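Local structure of putative nucleotide sugar epimerase/ dehydratase (Bordetella bronchiseptica, 2Q1S) at residues 85-90 and 131-136; 106-111 and 183-188; 237-242 and 345-350; 246-251 and 295-300. The protein binds NADH in a Rossmann-fold domain and probably acts as a nucleotide-sugar epimerase or dehydratase in lipopolysaccharide O-antigen biosynthesis. All blocks are in the same frame, centred on the assembly; numbering follows the deposited sequence.

Contact 1 (85-90 and 131-136). With NAI (1,4-dihydronicotinamide adenine dinucleotide), chain B.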
# COMPACT_ATOMS: atom_id res chain seq x y z
N THR A 85 3.58 -0.01 -23.61
CA THR A 85 3.94 -1.09 -22.76
C THR A 85 3.65 -0.64 -21.34
O THR A 85 3.82 0.53 -20.98
CB THR A 85 5.46 -1.38 -22.87
OG1 THR A 85 5.79 -1.72 -24.23
CG2 THR A 85 5.83 -2.58 -22.01
N SER A 86 3.18 -1.58 -20.50
CA SER A 86 3.06 -1.30 -19.06
C SER A 86 4.42 -1.03 -18.39
O SER A 86 5.38 -1.75 -18.66
CB SER A 86 2.38 -2.46 -18.34
OG SER A 86 2.41 -2.25 -16.93
N ILE A 87 4.47 -0.05 -17.51
CA ILE A 87 5.65 0.19 -16.68
C ILE A 87 5.98 -0.96 -15.73
O ILE A 87 7.09 -1.02 -15.17
CB ILE A 87 5.58 1.55 -15.96
CG1 ILE A 87 6.96 1.96 -15.46
CG2 ILE A 87 4.65 1.49 -14.75
CD1 ILE A 87 8.03 2.18 -16.58
N THR A 88 5.01 -1.85 -15.50
CA THR A 88 5.33 -3.08 -14.72
C THR A 88 6.00 -4.19 -15.51
O THR A 88 6.35 -5.25 -14.96
CB THR A 88 4.07 -3.65 -14.02
OG1 THR A 88 3.18 -4.16 -15.03
CG2 THR A 88 3.41 -2.56 -13.20
N ASP A 89 6.16 -3.99 -16.81
CA ASP A 89 6.76 -5.04 -17.63
C ASP A 89 8.25 -5.30 -17.30
O ASP A 89 9.07 -4.38 -17.35
CB ASP A 89 6.57 -4.73 -19.12
CG ASP A 89 7.12 -5.82 -20.02
OD1 ASP A 89 6.50 -6.90 -20.11
OD2 ASP A 89 8.22 -5.63 -20.58
N ASP A 90 8.60 -6.52 -16.93
CA ASP A 90 9.97 -6.81 -16.50
C ASP A 90 11.02 -6.53 -17.57
O ASP A 90 12.05 -5.94 -17.27
CB ASP A 90 10.09 -8.27 -16.03
CG ASP A 90 9.41 -8.49 -14.68
OD1 ASP A 90 9.27 -7.50 -13.91
OD2 ASP A 90 9.03 -9.65 -14.41
N LEU A 131 5.96 0.91 -7.36
CA LEU A 131 6.99 0.10 -6.71
C LEU A 131 8.03 -0.39 -7.75
O LEU A 131 9.24 -0.28 -7.50
CB LEU A 131 6.31 -1.10 -6.01
CG LEU A 131 7.36 -1.95 -5.28
CD1 LEU A 131 8.11 -1.15 -4.22
CD2 LEU A 131 6.62 -3.17 -4.67
N LYS A 132 7.57 -0.98 -8.85
CA LYS A 132 8.50 -1.55 -9.83
C LYS A 132 9.32 -0.44 -10.51
O LYS A 132 10.50 -0.63 -10.78
CB LYS A 132 7.79 -2.43 -10.84
CG LYS A 132 7.15 -3.65 -10.14
CD LYS A 132 6.61 -4.67 -11.13
CE LYS A 132 7.69 -5.51 -11.83
NZ LYS A 132 7.11 -6.56 -12.73
N LEU A 133 8.68 0.69 -10.75
CA LEU A 133 9.42 1.81 -11.34
C LEU A 133 10.52 2.25 -10.41
O LEU A 133 11.71 2.38 -10.81
CB LEU A 133 8.43 2.96 -11.64
CG LEU A 133 9.15 4.22 -12.20
CD1 LEU A 133 9.83 4.01 -13.55
CD2 LEU A 133 8.17 5.36 -12.24
N TYR A 134 10.18 2.53 -9.15
CA TYR A 134 11.14 3.03 -8.18
C TYR A 134 12.27 2.02 -7.96
O TYR A 134 13.45 2.39 -7.82
CB TYR A 134 10.44 3.34 -6.88
CG TYR A 134 9.61 4.61 -6.90
CD1 TYR A 134 9.44 5.37 -8.10
CD2 TYR A 134 8.99 5.07 -5.74
CE1 TYR A 134 8.71 6.55 -8.09
CE2 TYR A 134 8.23 6.23 -5.71
CZ TYR A 134 8.08 6.97 -6.90
OH TYR A 134 7.34 8.14 -6.87
N GLU A 135 11.92 0.73 -7.94
CA GLU A 135 12.92 -0.31 -7.75
C GLU A 135 13.97 -0.31 -8.88
O GLU A 135 15.16 -0.53 -8.64
CB GLU A 135 12.23 -1.68 -7.64
CG GLU A 135 13.15 -2.85 -7.34
CD GLU A 135 13.88 -2.79 -5.99
OE1 GLU A 135 13.65 -1.92 -5.10
OE2 GLU A 135 14.79 -3.65 -5.86
N ARG A 136 13.50 -0.06 -10.09
CA ARG A 136 14.41 0.07 -11.24
C ARG A 136 15.25 1.35 -11.20
O ARG A 136 16.45 1.30 -11.55
CB ARG A 136 13.67 -0.03 -12.56
CG ARG A 136 14.61 -0.01 -13.80
CD ARG A 136 15.68 -1.10 -13.74
NE ARG A 136 16.59 -0.99 -14.90
CZ ARG A 136 17.91 -1.16 -14.81
NH1 ARG A 136 18.47 -1.49 -13.66
NH2 ARG A 136 18.67 -1.04 -15.90
PA NAI B . -5.35 9.29 -17.34
O1A NAI B . -6.08 8.01 -17.11
O2A NAI B . -5.68 10.13 -18.59
O5B NAI B . -3.82 9.09 -17.29
C5B NAI B . -3.16 7.94 -16.74
C4B NAI B . -2.31 7.25 -17.79
O4B NAI B . -1.71 6.10 -17.21
C3B NAI B . -3.17 6.77 -18.98
O3B NAI B . -2.60 7.23 -20.22
C2B NAI B . -3.05 5.26 -18.90
O2B NAI B . -3.09 4.51 -20.16
C1B NAI B . -1.68 5.09 -18.24
N9A NAI B . -1.45 3.79 -17.64
C8A NAI B . -2.35 3.02 -16.95
N7A NAI B . -1.74 1.91 -16.52
C5A NAI B . -0.43 1.93 -16.90
C6A NAI B . 0.75 1.07 -16.77
N6A NAI B . 0.73 -0.10 -16.13
N1A NAI B . 1.94 1.47 -17.33
C2A NAI B . 1.98 2.65 -17.99
N3A NAI B . 0.97 3.52 -18.16
C4A NAI B . -0.27 3.22 -17.63
O3 NAI B . -5.69 10.16 -16.04
PN NAI B . -5.10 11.60 -15.58
O1N NAI B . -6.18 12.40 -15.04
O2N NAI B . -4.20 12.06 -16.70
O5D NAI B . -4.10 11.14 -14.37
C5D NAI B . -2.69 11.42 -14.40
C4D NAI B . -2.17 11.29 -12.97
O4D NAI B . -2.75 12.30 -12.18
C3D NAI B . -2.63 9.99 -12.29
O3D NAI B . -1.52 9.50 -11.52
C2D NAI B . -3.77 10.42 -11.42
O2D NAI B . -3.94 9.52 -10.29
C1D NAI B . -3.35 11.79 -10.98
N1N NAI B . -4.43 12.64 -10.57
C2N NAI B . -5.32 13.19 -11.46
C3N NAI B . -6.34 14.03 -11.04
C7N NAI B . -7.34 14.64 -12.02
O7N NAI B . -8.20 15.38 -11.57
N7N NAI B . -7.19 14.33 -13.33
C4N NAI B . -6.45 14.38 -9.66
C5N NAI B . -5.49 13.82 -8.77
C6N NAI B . -4.49 12.99 -9.26
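K132 serves two oxygens of the facing loop with one ammonium, and meets one of them from an odd side: NZ lies 2.6 Å from D90 OD1, a salt bridge that reaches the oxygen from above the carboxylate plane, 38° out of it. The setting is a Rossmann-fold NADH domain, where the loop 85-90, between strand 80-83 and helix 90-95, leans on helix 128-137. The other bond of K132 NZ goes to T88 O, 2.7 Å away and in the carbonyl plane. A bend at chi3 (75°) brings the end of the lysine to both, while its CD runs past T88 CB. Behind this grip the same loop, a type I turn from S86 to D89, holds the adenine. S86 OG accepts from NAI N6A and in turn donates to T88 OG1, which is also bonded to E124; these bonds probably fix the rotation of the serine hydroxyl. I87 lays CD1 against L133 CD1 at 4.0 Å, the two side chains crossing obliquely. From the backbone of the same isoleucine, I87 N donates to NAI N1A at 3.0 Å, with an N-H...acceptor angle of 170°.

Contact 2 (106-111 and 183-188). With NAI (1,4-dihydronicotinamide adenine dinucleotide), chain B.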
# COMPACT_ATOMS: atom_id res chain seq x y z
N LEU A 106 3.03 9.46 -13.87
CA LEU A 106 1.60 9.85 -13.93
C LEU A 106 0.64 8.71 -14.13
O LEU A 106 -0.56 8.93 -14.26
CB LEU A 106 1.36 10.94 -15.01
CG LEU A 106 2.39 12.07 -15.01
CD1 LEU A 106 2.02 12.99 -16.20
CD2 LEU A 106 2.43 12.82 -13.73
N ALA A 107 1.11 7.47 -14.29
CA ALA A 107 0.21 6.38 -14.56
C ALA A 107 -0.74 6.17 -13.35
O ALA A 107 -0.43 6.45 -12.18
CB ALA A 107 0.97 5.13 -14.89
N THR A 108 -1.94 5.73 -13.73
CA THR A 108 -2.95 5.35 -12.73
C THR A 108 -3.93 4.41 -13.43
O THR A 108 -3.86 4.14 -14.62
CB THR A 108 -3.66 6.56 -12.12
OG1 THR A 108 -4.32 6.16 -10.90
CG2 THR A 108 -4.69 7.19 -13.06
N TYR A 109 -4.80 3.87 -12.58
CA TYR A 109 -5.94 3.09 -13.04
C TYR A 109 -7.21 3.96 -12.93
O TYR A 109 -7.68 4.29 -11.86
CB TYR A 109 -6.07 1.80 -12.24
CG TYR A 109 -7.10 0.88 -12.83
CD1 TYR A 109 -6.91 0.29 -14.09
CD2 TYR A 109 -8.29 0.57 -12.14
CE1 TYR A 109 -7.85 -0.58 -14.65
CE2 TYR A 109 -9.26 -0.29 -12.68
CZ TYR A 109 -9.04 -0.90 -13.94
OH TYR A 109 -9.96 -1.75 -14.49
N HIS A 110 -7.67 4.43 -14.09
CA HIS A 110 -8.65 5.53 -14.08
C HIS A 110 -10.06 4.95 -13.91
O HIS A 110 -10.52 4.24 -14.79
CB HIS A 110 -8.57 6.32 -15.40
CG HIS A 110 -9.31 7.60 -15.38
ND1 HIS A 110 -10.69 7.68 -15.29
CD2 HIS A 110 -8.86 8.88 -15.44
CE1 HIS A 110 -11.05 8.95 -15.25
NE2 HIS A 110 -9.96 9.69 -15.37
N GLY A 111 -10.77 5.25 -12.82
CA GLY A 111 -10.39 6.04 -11.65
C GLY A 111 -11.06 5.38 -10.44
O GLY A 111 -11.06 4.16 -10.35
N MET A 183 -6.44 4.35 -2.16
CA MET A 183 -5.38 3.66 -1.41
C MET A 183 -4.11 3.58 -2.25
O MET A 183 -3.03 3.84 -1.77
CB MET A 183 -5.86 2.27 -0.99
CG MET A 183 -6.99 2.39 0.05
SD MET A 183 -7.41 0.76 0.79
CE MET A 183 -8.09 -0.11 -0.63
N SER A 184 -4.25 3.19 -3.50
CA SER A 184 -3.05 3.14 -4.38
C SER A 184 -2.33 4.47 -4.46
O SER A 184 -1.09 4.52 -4.44
CB SER A 184 -3.48 2.76 -5.78
OG SER A 184 -3.77 1.37 -5.85
N LYS A 185 -3.09 5.58 -4.53
CA LYS A 185 -2.43 6.89 -4.62
C LYS A 185 -1.62 7.16 -3.35
O LYS A 185 -0.49 7.61 -3.40
CB LYS A 185 -3.45 8.04 -4.87
CG LYS A 185 -4.19 7.95 -6.20
CD LYS A 185 -3.30 7.64 -7.38
CE LYS A 185 -2.24 8.71 -7.62
NZ LYS A 185 -1.43 8.43 -8.88
N ILE A 186 -2.17 6.82 -2.20
CA ILE A 186 -1.49 7.01 -0.91
C ILE A 186 -0.27 6.07 -0.84
O ILE A 186 0.82 6.46 -0.37
CB ILE A 186 -2.47 6.74 0.26
CG1 ILE A 186 -3.48 7.89 0.35
CG2 ILE A 186 -1.74 6.38 1.56
CD1 ILE A 186 -4.63 7.59 1.34
N PHE A 187 -0.45 4.83 -1.30
CA PHE A 187 0.64 3.87 -1.22
C PHE A 187 1.85 4.39 -2.01
O PHE A 187 3.00 4.21 -1.61
CB PHE A 187 0.23 2.50 -1.76
CG PHE A 187 -0.86 1.78 -0.93
CD1 PHE A 187 -1.26 2.25 0.32
CD2 PHE A 187 -1.43 0.61 -1.42
CE1 PHE A 187 -2.23 1.56 1.06
CE2 PHE A 187 -2.43 -0.07 -0.66
CZ PHE A 187 -2.78 0.42 0.55
N GLY A 188 1.58 5.06 -3.15
CA GLY A 188 2.67 5.61 -3.95
C GLY A 188 3.37 6.75 -3.19
O GLY A 188 4.58 6.98 -3.39
PA NAI B . -5.35 9.29 -17.34
O1A NAI B . -6.08 8.01 -17.11
O2A NAI B . -5.68 10.13 -18.59
O5B NAI B . -3.82 9.09 -17.29
C5B NAI B . -3.16 7.94 -16.74
C4B NAI B . -2.31 7.25 -17.79
O4B NAI B . -1.71 6.10 -17.21
C3B NAI B . -3.17 6.77 -18.98
O3B NAI B . -2.60 7.23 -20.22
C2B NAI B . -3.05 5.26 -18.90
O2B NAI B . -3.09 4.51 -20.16
C1B NAI B . -1.68 5.09 -18.24
N9A NAI B . -1.45 3.79 -17.64
C8A NAI B . -2.35 3.02 -16.95
N7A NAI B . -1.74 1.91 -16.52
C5A NAI B . -0.43 1.93 -16.90
C6A NAI B . 0.75 1.07 -16.77
N6A NAI B . 0.73 -0.10 -16.13
N1A NAI B . 1.94 1.47 -17.33
C2A NAI B . 1.98 2.65 -17.99
N3A NAI B . 0.97 3.52 -18.16
C4A NAI B . -0.27 3.22 -17.63
O3 NAI B . -5.69 10.16 -16.04
PN NAI B . -5.10 11.60 -15.58
O1N NAI B . -6.18 12.40 -15.04
O2N NAI B . -4.20 12.06 -16.70
O5D NAI B . -4.10 11.14 -14.37
C5D NAI B . -2.69 11.42 -14.40
C4D NAI B . -2.17 11.29 -12.97
O4D NAI B . -2.75 12.30 -12.18
C3D NAI B . -2.63 9.99 -12.29
O3D NAI B . -1.52 9.50 -11.52
C2D NAI B . -3.77 10.42 -11.42
O2D NAI B . -3.94 9.52 -10.29
C1D NAI B . -3.35 11.79 -10.98
N1N NAI B . -4.43 12.64 -10.57
C2N NAI B . -5.32 13.19 -11.46
C3N NAI B . -6.34 14.03 -11.04
C7N NAI B . -7.34 14.64 -12.02
O7N NAI B . -8.20 15.38 -11.57
N7N NAI B . -7.19 14.33 -13.33
C4N NAI B . -6.45 14.38 -9.66
C5N NAI B . -5.49 13.82 -8.77
C6N NAI B . -4.49 12.99 -9.26
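T108 on a loop and K185 on a helix bring their CA atoms to 8.3 Å, the nearest pair of CA atoms across the contact, and the two side chains and the cofactor ribose meet between them. K185 reaches in with its end. Bends at chi2 (-46°) and chi3 (-62°) curl the chain so that its CD passes T108 OG1 at 4.0 Å, the two side chains crossing at about a right angle. Its NZ then donates to both hydroxyls of the nicotinamide ribose, 2.9 Å to NAI O3D and 3.1 Å to NAI O2D, and also to S149 O; three acceptors thus fix the ammonium. T108 presses its methyl on the same sugar, CG2 lying 3.6 Å from NAI C3D, while its OG1 is tied to N126. K185 and Y181, which also binds the cofactor, are spaced as in the Tyr-x-x-x-Lys motif of short-chain dehydrogenases/reductases, on helix 180-199 beside the Rossmann fold; the loop 106-111 follows strand 102-105. Its carbonyls face the ribose as well: NAI O3D sits 3.0 Å from L106 O and makes at best weak bonds to it and to A107 O. Further along the cofactor, A107 CB touches the adenine, 3.6 Å from NAI C4A. On the outward side of the helix, F187 stacks on F187 of the second subunit. H110 turns its ring edge to the pyrophosphate, with the bridging NAI O3 in the ring plane and 3.5 Å from H110 CD2.

Contact 3 (237-242 and 345-350)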
# COMPACT_ATOMS: atom_id res chain seq x y z
N THR A 237 -17.91 15.82 -19.09
CA THR A 237 -19.29 15.34 -19.23
C THR A 237 -20.23 16.49 -19.53
O THR A 237 -21.00 16.43 -20.48
CB THR A 237 -19.75 14.57 -17.98
OG1 THR A 237 -19.00 13.36 -17.90
CG2 THR A 237 -21.21 14.19 -18.09
N PHE A 238 -20.14 17.53 -18.70
CA PHE A 238 -21.00 18.71 -18.88
C PHE A 238 -20.75 19.42 -20.20
O PHE A 238 -21.70 19.84 -20.86
CB PHE A 238 -20.82 19.70 -17.73
CG PHE A 238 -21.54 19.33 -16.47
CD1 PHE A 238 -22.22 18.12 -16.34
CD2 PHE A 238 -21.54 20.22 -15.40
CE1 PHE A 238 -22.88 17.80 -15.15
CE2 PHE A 238 -22.19 19.91 -14.21
CZ PHE A 238 -22.87 18.70 -14.08
N ILE A 239 -19.48 19.56 -20.59
CA ILE A 239 -19.13 20.23 -21.86
C ILE A 239 -19.71 19.45 -23.04
O ILE A 239 -20.32 20.03 -23.96
CB ILE A 239 -17.61 20.44 -22.00
CG1 ILE A 239 -17.15 21.51 -21.00
CG2 ILE A 239 -17.23 20.85 -23.42
CD1 ILE A 239 -15.63 21.69 -20.91
N TYR A 240 -19.52 18.14 -23.00
CA TYR A 240 -20.06 17.31 -24.07
C TYR A 240 -21.58 17.47 -24.19
O TYR A 240 -22.09 17.77 -25.29
CB TYR A 240 -19.69 15.82 -23.87
CG TYR A 240 -20.30 14.93 -24.92
CD1 TYR A 240 -19.73 14.83 -26.20
CD2 TYR A 240 -21.48 14.22 -24.66
CE1 TYR A 240 -20.33 14.04 -27.19
CE2 TYR A 240 -22.05 13.41 -25.62
CZ TYR A 240 -21.48 13.33 -26.88
OH TYR A 240 -22.07 12.53 -27.84
N LYS A 241 -22.29 17.31 -23.07
CA LYS A 241 -23.76 17.35 -23.07
C LYS A 241 -24.28 18.74 -23.45
O LYS A 241 -25.29 18.86 -24.17
CB LYS A 241 -24.33 16.89 -21.72
CG LYS A 241 -24.20 15.39 -21.49
CD LYS A 241 -24.61 14.94 -20.10
CE LYS A 241 -25.01 13.45 -20.15
NZ LYS A 241 -25.16 12.85 -18.80
N ALA A 242 -23.60 19.78 -22.98
CA ALA A 242 -23.94 21.16 -23.33
C ALA A 242 -23.78 21.43 -24.82
O ALA A 242 -24.67 22.03 -25.45
CB ALA A 242 -23.11 22.13 -22.54
N ASP A 345 -11.67 31.39 -18.02
CA ASP A 345 -10.72 31.24 -19.12
C ASP A 345 -10.43 29.77 -19.46
O ASP A 345 -10.40 29.40 -20.65
CB ASP A 345 -9.42 32.03 -18.86
CG ASP A 345 -9.67 33.53 -18.63
OD1 ASP A 345 -10.75 34.06 -19.01
OD2 ASP A 345 -8.76 34.21 -18.08
N GLY A 346 -10.28 28.93 -18.43
CA GLY A 346 -9.95 27.52 -18.64
C GLY A 346 -11.08 26.78 -19.33
O GLY A 346 -10.88 25.96 -20.25
N LEU A 347 -12.30 27.11 -18.92
CA LEU A 347 -13.49 26.53 -19.56
C LEU A 347 -13.64 26.91 -21.05
O LEU A 347 -13.93 26.05 -21.86
CB LEU A 347 -14.76 26.88 -18.78
CG LEU A 347 -15.11 26.15 -17.47
CD1 LEU A 347 -16.36 26.74 -16.81
CD2 LEU A 347 -15.23 24.62 -17.66
N ARG A 348 -13.42 28.18 -21.39
CA ARG A 348 -13.41 28.58 -22.81
C ARG A 348 -12.40 27.80 -23.62
O ARG A 348 -12.73 27.28 -24.69
CB ARG A 348 -13.14 30.09 -22.95
CG ARG A 348 -14.33 30.93 -22.60
CD ARG A 348 -14.02 32.41 -22.71
NE ARG A 348 -15.10 33.21 -22.15
N LYS A 349 -11.18 27.68 -23.11
CA LYS A 349 -10.14 26.91 -23.78
C LYS A 349 -10.54 25.45 -23.97
O LYS A 349 -10.32 24.87 -25.03
CB LYS A 349 -8.80 27.03 -23.04
CG LYS A 349 -8.08 28.34 -23.33
CD LYS A 349 -6.92 28.60 -22.39
CE LYS A 349 -6.14 29.87 -22.76
NZ LYS A 349 -5.28 30.31 -21.61
N THR A 350 -11.10 24.85 -22.92
CA THR A 350 -11.55 23.46 -22.96
C THR A 350 -12.69 23.22 -23.94
O THR A 350 -12.63 22.27 -24.73
CB THR A 350 -11.96 23.00 -21.54
OG1 THR A 350 -10.88 23.28 -20.65
CG2 THR A 350 -12.22 21.49 -21.51
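With chi1 at -70° and the outer torsion extended, I239 stretches its CG1 branch out from helix 234-243 and presents CD1 to T350 on helix 343-356. T350 answers with its methyl: at a chi1 of -52°, CG2 stands anti to the backbone N, which leaves OG1 to fold back along its own helix. The two side chains cross at about a right angle. I239 CD1 and T350 CG2 come to 3.5 Å, tighter than carbons usually pack, so the fit is snug at this one point. L347, one turn earlier, adds a looser touch, its CD2 lying 4.4 Å from I239 CD1. The threonine hydroxyl is satisfied inside its own helix, T350 OG1 donating to G346 O over 2.7 Å. It approaches that oxygen from above the carbonyl plane, 39° out of it, and G346 O takes the T350 N bond as well. The hydroxyl bond probably helps keep chi1 where it is, with the methyl turned to I239. Only apolar groups meet between the two segments, and T350 also rests on F262 of strand 257-262. F238, the residue before I239, packs instead on helix 293-304. The side chain of T350 is about 12 Å from the bound NADH, so this contact does not line the cofactor pocket directly. Such helix-on-helix packing fits the smaller, largely C-terminal domain that extended short-chain dehydrogenases/reductases set beside their Rossmann domain.

Contact 4 (246-251 and 295-300)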
# COMPACT_ATOMS: atom_id res chain seq x y z
N MET A 246 -28.03 19.27 -24.50
CA MET A 246 -28.74 18.44 -23.54
C MET A 246 -28.76 19.09 -22.16
O MET A 246 -27.81 19.81 -21.80
CB MET A 246 -28.09 17.05 -23.44
CG MET A 246 -28.08 16.25 -24.73
SD MET A 246 -27.13 14.73 -24.54
CE MET A 246 -27.22 14.02 -26.18
N PRO A 247 -29.83 18.85 -21.38
CA PRO A 247 -29.80 19.32 -19.99
C PRO A 247 -28.65 18.70 -19.20
O PRO A 247 -28.37 17.50 -19.34
CB PRO A 247 -31.15 18.83 -19.42
CG PRO A 247 -32.01 18.66 -20.60
CD PRO A 247 -31.10 18.18 -21.70
N LEU A 248 -27.97 19.52 -18.41
CA LEU A 248 -26.87 19.05 -17.56
C LEU A 248 -27.42 18.51 -16.25
O LEU A 248 -28.04 19.26 -15.49
CB LEU A 248 -25.87 20.18 -17.28
CG LEU A 248 -25.21 20.90 -18.46
CD1 LEU A 248 -24.08 21.76 -17.96
CD2 LEU A 248 -24.71 19.93 -19.52
N PRO A 249 -27.19 17.21 -15.97
CA PRO A 249 -27.73 16.65 -14.74
C PRO A 249 -26.94 17.12 -13.52
O PRO A 249 -25.73 16.89 -13.44
CB PRO A 249 -27.60 15.14 -14.95
CG PRO A 249 -26.48 14.97 -15.92
CD PRO A 249 -26.42 16.22 -16.76
N LEU A 250 -27.62 17.80 -12.60
CA LEU A 250 -27.01 18.17 -11.32
C LEU A 250 -27.49 17.21 -10.25
O LEU A 250 -28.69 16.95 -10.14
CB LEU A 250 -27.36 19.61 -10.92
CG LEU A 250 -26.87 20.80 -11.75
CD1 LEU A 250 -27.41 22.08 -11.15
CD2 LEU A 250 -25.35 20.86 -11.81
N GLU A 251 -26.56 16.68 -9.47
CA GLU A 251 -26.91 15.86 -8.32
C GLU A 251 -27.06 16.80 -7.14
O GLU A 251 -26.14 17.57 -6.82
CB GLU A 251 -25.84 14.80 -8.05
N ASP A 295 -22.40 26.39 -10.53
CA ASP A 295 -21.74 27.50 -11.23
C ASP A 295 -20.93 26.99 -12.41
O ASP A 295 -20.92 27.62 -13.47
CB ASP A 295 -20.86 28.33 -10.29
CG ASP A 295 -21.68 29.19 -9.35
OD1 ASP A 295 -22.91 29.32 -9.56
OD2 ASP A 295 -21.11 29.74 -8.39
N LEU A 296 -20.25 25.86 -12.22
CA LEU A 296 -19.62 25.16 -13.35
C LEU A 296 -20.62 24.96 -14.50
O LEU A 296 -20.38 25.39 -15.64
CB LEU A 296 -19.01 23.83 -12.89
CG LEU A 296 -18.20 23.04 -13.94
CD1 LEU A 296 -16.78 23.60 -14.04
CD2 LEU A 296 -18.15 21.54 -13.59
N ALA A 297 -21.76 24.34 -14.20
CA ALA A 297 -22.81 24.10 -15.20
C ALA A 297 -23.33 25.40 -15.81
O ALA A 297 -23.53 25.48 -17.02
CB ALA A 297 -23.95 23.28 -14.60
N THR A 298 -23.55 26.41 -14.96
CA THR A 298 -24.03 27.71 -15.42
C THR A 298 -23.09 28.29 -16.48
O THR A 298 -23.53 28.66 -17.57
CB THR A 298 -24.23 28.68 -14.23
OG1 THR A 298 -25.34 28.23 -13.44
CG2 THR A 298 -24.50 30.08 -14.74
N LYS A 299 -21.79 28.29 -16.15
CA LYS A 299 -20.72 28.83 -17.02
C LYS A 299 -20.61 28.07 -18.34
O LYS A 299 -20.53 28.67 -19.41
CB LYS A 299 -19.37 28.77 -16.29
CG LYS A 299 -19.19 29.84 -15.21
CD LYS A 299 -18.20 29.37 -14.16
CE LYS A 299 -17.63 30.51 -13.32
NZ LYS A 299 -18.61 31.36 -12.62
N ILE A 300 -20.59 26.74 -18.26
CA ILE A 300 -20.55 25.91 -19.45
C ILE A 300 -21.77 26.15 -20.36
O ILE A 300 -21.64 26.28 -21.59
CB ILE A 300 -20.42 24.41 -19.07
CG1 ILE A 300 -19.05 24.14 -18.46
CG2 ILE A 300 -20.62 23.51 -20.31
CD1 ILE A 300 -18.93 22.76 -17.79
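No aromatic ring offers a face or an edge where L248 and L250 meet A297; what touches is methyl against methyl. L248 CD1 lies 3.7 Å from A297 CB and nearly as close to A297 CA, at 3.8 Å, so it rests on the helix backbone as well as on the alanine side chain. From another side, L250 CD2 comes to 3.9 Å from A297 CB. The two leucine methyls flank the alanine, subtending about 112° at its CB, and stand 6.3 Å apart, L248 CD1 to L250 CD2. The small side chain lets the loop come near: the CA atoms of L248 and A297 are 6.9 Å apart. Both leucines carry CG anti to the carbonyl carbon (chi1 -57° in L248), and the extended backbone between them sends these alternate residues to the helix. P249, between the leucines, and E251 bind UDP in another crystal structure of this protein. The two leucines thus back a loop that takes part in nucleotide binding, although no UDP is bound to this chain and the E251 side chain is not modelled beyond CB. The loop 246-251 runs from helix 234-243 to strand 257-262 and lies on helix 293-304. L248 also packs on F238 of helix 234-243, L250 reaches L310 and I293, and I300, one turn on from A297, inserts between F238 and L347 of helix 343-356.

How the contacts relate
Contacts 1 and 2 share the NADH: contact 1 holds the adenine, contact 2 chiefly the nicotinamide ribose, and their centres are 14 Å apart without touching. Both also reach the second subunit. Contacts 3 and 4 lie across the chain's centre from contact 1, about 35 and 40 Å away between centres, and pack together, 10 Å centre to centre. Along the chain, contact 4 falls between the two segments of contact 3. F238 fills the join, its CB 3.6 Å from I300 CD1, while K241 O and M246 N, 2.8 Å apart, probably hydrogen-bond. P249 and E251 of contact 4, which bind UDP in another structure, lie well away from the adenine; contact 4 is about 28 Å from contact 2 between centres.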